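Local coordinates for protein filamentous hemagglutinin (Bordetella pertussis, PDB 1RWR) that serves as a secreted filamentous adhesin, its N-terminal beta-helical secretion domain probably directing export through the two-partner secretion pathway, at residues A[3-6]-A[10-13]; A[21-26]-A[30-35]. One frame throughout, in Å; residues are numbered along the deposited sequence.

Contact 1 of 2, residues A[3-6]-A[10-13]; sequences LVPQ and QVLQ
L3 and P5 meet V11 where the N-terminal strand 4-5 of the TPS domain turns back to strand 10-12, at the end of the right-handed beta-helix where the chain begins. The two short strands are not partners in a sheet: V4 and Q6 make backbone hydrogen bonds with Q37, Q38 and K35, whereas Q10 and L12 pair with N22 and V20. Side chains therefore fill the interval between them.

The close-packed part is apolar and centres on V11, whose two methyls serve different neighbours. CG2 lies against the CG–CD side of the P5 ring, 3.9 Å from P5 CG, and the same ring carbon comes within 4.2 Å of Q10 CA. The other methyl, CG1, is anti to the backbone N of V11 (chi1 176°) and meets L3 CD1 at 4.1 Å, the two side chains running nearly perpendicular to each other. L3 is buried, its side chain also touching P19 and F39, and P5 rests on F36 as well.

Toward the solvent the contact thins out, and a polar bridge replaces the methyl packing. The exposed Q13 holds CG between its backbone N and carbonyl carbon (chi1 60°) and then extends, which carries its amide across to the backbone of L3. There Q13 NE2 donates to L3 O over 2.9 Å, nearly straight at 164° and in the plane of the carbonyl.

The other end of the amide is tied to the same residue through water, so both OE1 and NE2 of the Q13 amide help to fix its rotation. This water accepts from L3 N at 2.9 Å and donates to Q13 OE1 at 2.8 Å.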
# COMPACT_ATOMS: atom_id res chain seq x y z
N LEU A 3 -3.04 15.23 -11.96
CA LEU A 3 -2.58 14.05 -12.70
C LEU A 3 -1.96 14.49 -14.01
O LEU A 3 -2.67 15.03 -14.88
CB LEU A 3 -3.79 13.13 -13.01
CG LEU A 3 -4.44 12.34 -11.90
CD1 LEU A 3 -5.83 11.82 -12.29
CD2 LEU A 3 -3.55 11.19 -11.49
N VAL A 4 -0.67 14.27 -14.15
CA VAL A 4 0.06 14.64 -15.34
C VAL A 4 0.80 13.42 -15.84
O VAL A 4 1.85 13.09 -15.31
CB VAL A 4 1.05 15.83 -15.06
CG1 VAL A 4 1.80 16.23 -16.31
CG2 VAL A 4 0.30 16.99 -14.54
N PRO A 5 0.25 12.75 -16.85
CA PRO A 5 0.88 11.53 -17.35
C PRO A 5 2.07 11.80 -18.25
O PRO A 5 2.28 12.95 -18.74
CB PRO A 5 -0.23 10.88 -18.18
CG PRO A 5 -1.01 12.05 -18.72
CD PRO A 5 -0.97 13.10 -17.62
N GLN A 6 2.80 10.72 -18.48
CA GLN A 6 3.91 10.68 -19.43
C GLN A 6 3.76 9.48 -20.36
O GLN A 6 3.01 8.55 -20.06
CB GLN A 6 5.23 10.58 -18.68
CG GLN A 6 5.53 11.88 -17.89
CD GLN A 6 6.69 11.82 -16.93
OE1 GLN A 6 7.32 12.86 -16.66
NE2 GLN A 6 6.99 10.67 -16.42
N GLN A 10 -2.69 8.36 -21.02
CA GLN A 10 -3.49 9.57 -21.11
C GLN A 10 -4.45 9.67 -19.95
O GLN A 10 -4.82 8.66 -19.35
CB GLN A 10 -4.26 9.62 -22.44
CG GLN A 10 -3.35 9.50 -23.68
CD GLN A 10 -2.44 10.74 -23.99
OE1 GLN A 10 -2.75 11.87 -23.63
NE2 GLN A 10 -1.34 10.49 -24.70
N VAL A 11 -4.82 10.90 -19.60
CA VAL A 11 -5.81 11.14 -18.56
C VAL A 11 -6.92 12.01 -19.15
O VAL A 11 -6.65 13.11 -19.66
CB VAL A 11 -5.21 11.87 -17.31
CG1 VAL A 11 -6.30 12.18 -16.32
CG2 VAL A 11 -4.17 11.02 -16.64
N LEU A 12 -8.15 11.50 -19.10
CA LEU A 12 -9.32 12.24 -19.48
C LEU A 12 -9.86 12.89 -18.22
O LEU A 12 -10.32 12.23 -17.29
CB LEU A 12 -10.34 11.32 -20.15
CG LEU A 12 -9.81 10.54 -21.34
CD1 LEU A 12 -10.91 9.58 -21.87
CD2 LEU A 12 -9.39 11.53 -22.42
N GLN A 13 -9.76 14.22 -18.21
CA GLN A 13 -10.11 15.06 -17.07
C GLN A 13 -10.48 16.45 -17.59
O GLN A 13 -10.27 16.79 -18.75
CB GLN A 13 -8.95 15.17 -16.08
CG GLN A 13 -7.64 15.76 -16.63
CD GLN A 13 -6.47 15.58 -15.66
OE1 GLN A 13 -6.70 15.53 -14.45
NE2 GLN A 13 -5.24 15.50 -16.18
O HOH W 1 -4.86 17.15 -13.15

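Contact 2 of 2, residues A[21-26]-A[30-35]; sequences VNIADP and GVSHNK
S32 OG is held from two directions: it donates to A24 O over 2.6 Å and accepts from N34 ND2 over 2.9 Å. The first bond reaches the A24 carbonyl from 19° outside its plane. With OG anti to the backbone N of S32 (chi1 172°), the hydroxyl lies alongside the 23-24 backbone, and the CD1 methyl of I23 comes within 3.7 Å of S32 OG.

N34 grips the same short piece of chain through its other amide atom. A24 N points at a lone pair of N34 OD1 in the carbonyl plane, 2.8 Å away, with an N-H...O angle of 166°. Between them, S32 and N34 thus satisfy both the N-H and the C=O of A24, in a region buried from solvent. The amide of N34 is itself fixed from outside, by T9 OG1 at its oxygen and by the L77 carbonyl at its nitrogen.

In the beta-helix this is a corner: the chain leaves strand 20-22 of one sheet, passes through 23-30, and enters strand 31-36, the first strand of the long parallel sheet. Serine and asparagine side chains of the new strand bind the connecting backbone where no ladder of main-chain bonds joins the two segments.

Nearer residues 26-30 the proline packs on main chain: P26 CB sits 3.6 Å from G30 C, and P26 CA makes a CA-H...O contact of 3.2 Å with V31 O. A water also bridges the segments, accepting from H33 N and donating to D25 O at 2.7 Å.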
# COMPACT_ATOMS: atom_id res chain seq x y z
N VAL A 21 -7.94 7.37 -16.24
CA VAL A 21 -6.59 7.09 -16.69
C VAL A 21 -6.67 6.02 -17.76
O VAL A 21 -7.01 4.87 -17.45
CB VAL A 21 -5.69 6.60 -15.54
CG1 VAL A 21 -4.30 6.31 -16.06
CG2 VAL A 21 -5.63 7.63 -14.42
N ASN A 22 -6.41 6.42 -19.01
CA ASN A 22 -6.18 5.46 -20.08
C ASN A 22 -4.74 4.94 -19.97
O ASN A 22 -3.81 5.48 -20.55
CB ASN A 22 -6.48 6.08 -21.46
CG ASN A 22 -7.95 6.13 -21.75
OD1 ASN A 22 -8.72 5.38 -21.17
ND2 ASN A 22 -8.36 7.04 -22.65
N ILE A 23 -4.61 3.88 -19.17
CA ILE A 23 -3.35 3.24 -18.89
C ILE A 23 -2.69 2.75 -20.18
O ILE A 23 -3.37 2.51 -21.18
CB ILE A 23 -3.54 2.04 -17.91
CG1 ILE A 23 -4.51 0.98 -18.45
CG2 ILE A 23 -4.06 2.52 -16.54
CD1 ILE A 23 -4.46 -0.34 -17.63
N ALA A 24 -1.37 2.60 -20.12
CA ALA A 24 -0.56 2.05 -21.19
C ALA A 24 -0.88 0.60 -21.45
O ALA A 24 -1.24 -0.17 -20.54
CB ALA A 24 0.93 2.23 -20.88
N ASP A 25 -0.71 0.19 -22.70
CA ASP A 25 -0.87 -1.24 -23.04
C ASP A 25 0.08 -2.05 -22.16
O ASP A 25 1.25 -1.69 -22.04
CB ASP A 25 -0.55 -1.44 -24.52
CG ASP A 25 -1.14 -2.69 -25.09
OD1 ASP A 25 -2.11 -3.23 -24.51
OD2 ASP A 25 -0.67 -3.18 -26.16
N PRO A 26 -0.39 -3.12 -21.51
CA PRO A 26 0.50 -3.93 -20.68
C PRO A 26 1.52 -4.70 -21.49
O PRO A 26 1.34 -4.97 -22.69
CB PRO A 26 -0.44 -4.93 -19.98
CG PRO A 26 -1.63 -4.98 -20.82
CD PRO A 26 -1.80 -3.57 -21.41
N GLY A 30 1.58 -8.84 -18.36
CA GLY A 30 0.34 -8.25 -17.92
C GLY A 30 0.51 -6.97 -17.14
O GLY A 30 -0.47 -6.45 -16.60
N VAL A 31 1.72 -6.45 -17.07
CA VAL A 31 1.95 -5.22 -16.28
C VAL A 31 1.80 -3.97 -17.17
O VAL A 31 2.50 -3.81 -18.17
CB VAL A 31 3.37 -5.22 -15.65
CG1 VAL A 31 3.67 -3.88 -14.95
CG2 VAL A 31 3.56 -6.41 -14.72
N SER A 32 0.96 -3.03 -16.75
CA SER A 32 0.83 -1.75 -17.41
C SER A 32 1.65 -0.76 -16.58
O SER A 32 1.30 -0.50 -15.43
CB SER A 32 -0.62 -1.33 -17.47
OG SER A 32 -0.77 0.00 -17.95
N HIS A 33 2.74 -0.25 -17.15
CA HIS A 33 3.66 0.64 -16.47
C HIS A 33 3.37 2.07 -16.92
O HIS A 33 3.60 2.44 -18.07
CB HIS A 33 5.11 0.21 -16.77
CG HIS A 33 6.13 0.90 -15.94
ND1 HIS A 33 7.43 0.48 -15.85
CD2 HIS A 33 6.04 2.01 -15.15
CE1 HIS A 33 8.10 1.28 -15.04
NE2 HIS A 33 7.27 2.22 -14.60
N ASN A 34 2.81 2.85 -16.01
CA ASN A 34 2.38 4.20 -16.30
C ASN A 34 3.24 5.18 -15.53
O ASN A 34 3.29 5.12 -14.30
CB ASN A 34 0.94 4.36 -15.87
CG ASN A 34 0.03 3.42 -16.61
OD1 ASN A 34 -0.35 3.74 -17.75
ND2 ASN A 34 -0.21 2.19 -16.06
N LYS A 35 3.96 6.03 -16.25
CA LYS A 35 4.79 7.06 -15.61
C LYS A 35 4.02 8.35 -15.61
O LYS A 35 3.31 8.67 -16.57
CB LYS A 35 6.13 7.22 -16.32
CG LYS A 35 7.09 6.05 -16.06
CD LYS A 35 8.32 6.14 -16.92
CE LYS A 35 9.24 4.97 -16.70
NZ LYS A 35 10.15 5.21 -15.51
O HOH W 2 2.97 -0.73 -20.16

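Contacts 1 and 2 follow in series along the first 35 residues, with centres about 12 Å apart on the same side of the chain's centre. They are joined through two strand pairings. Strands 10-12 and 20-22 are antiparallel neighbours in the mixed sheet, where Q10 O lies 2.8 Å from N22 N, a probable hydrogen bond. In the second pairing, Q6 N approaches K35 O at 2.9 Å, again probably bonded, linking segment 3-6 to strand 31-36. The two segments of contact 1 thus pair one each with the strands bordering the corner of contact 2, consistent with a cap over the first turns of the beta-helix in this secretion domain.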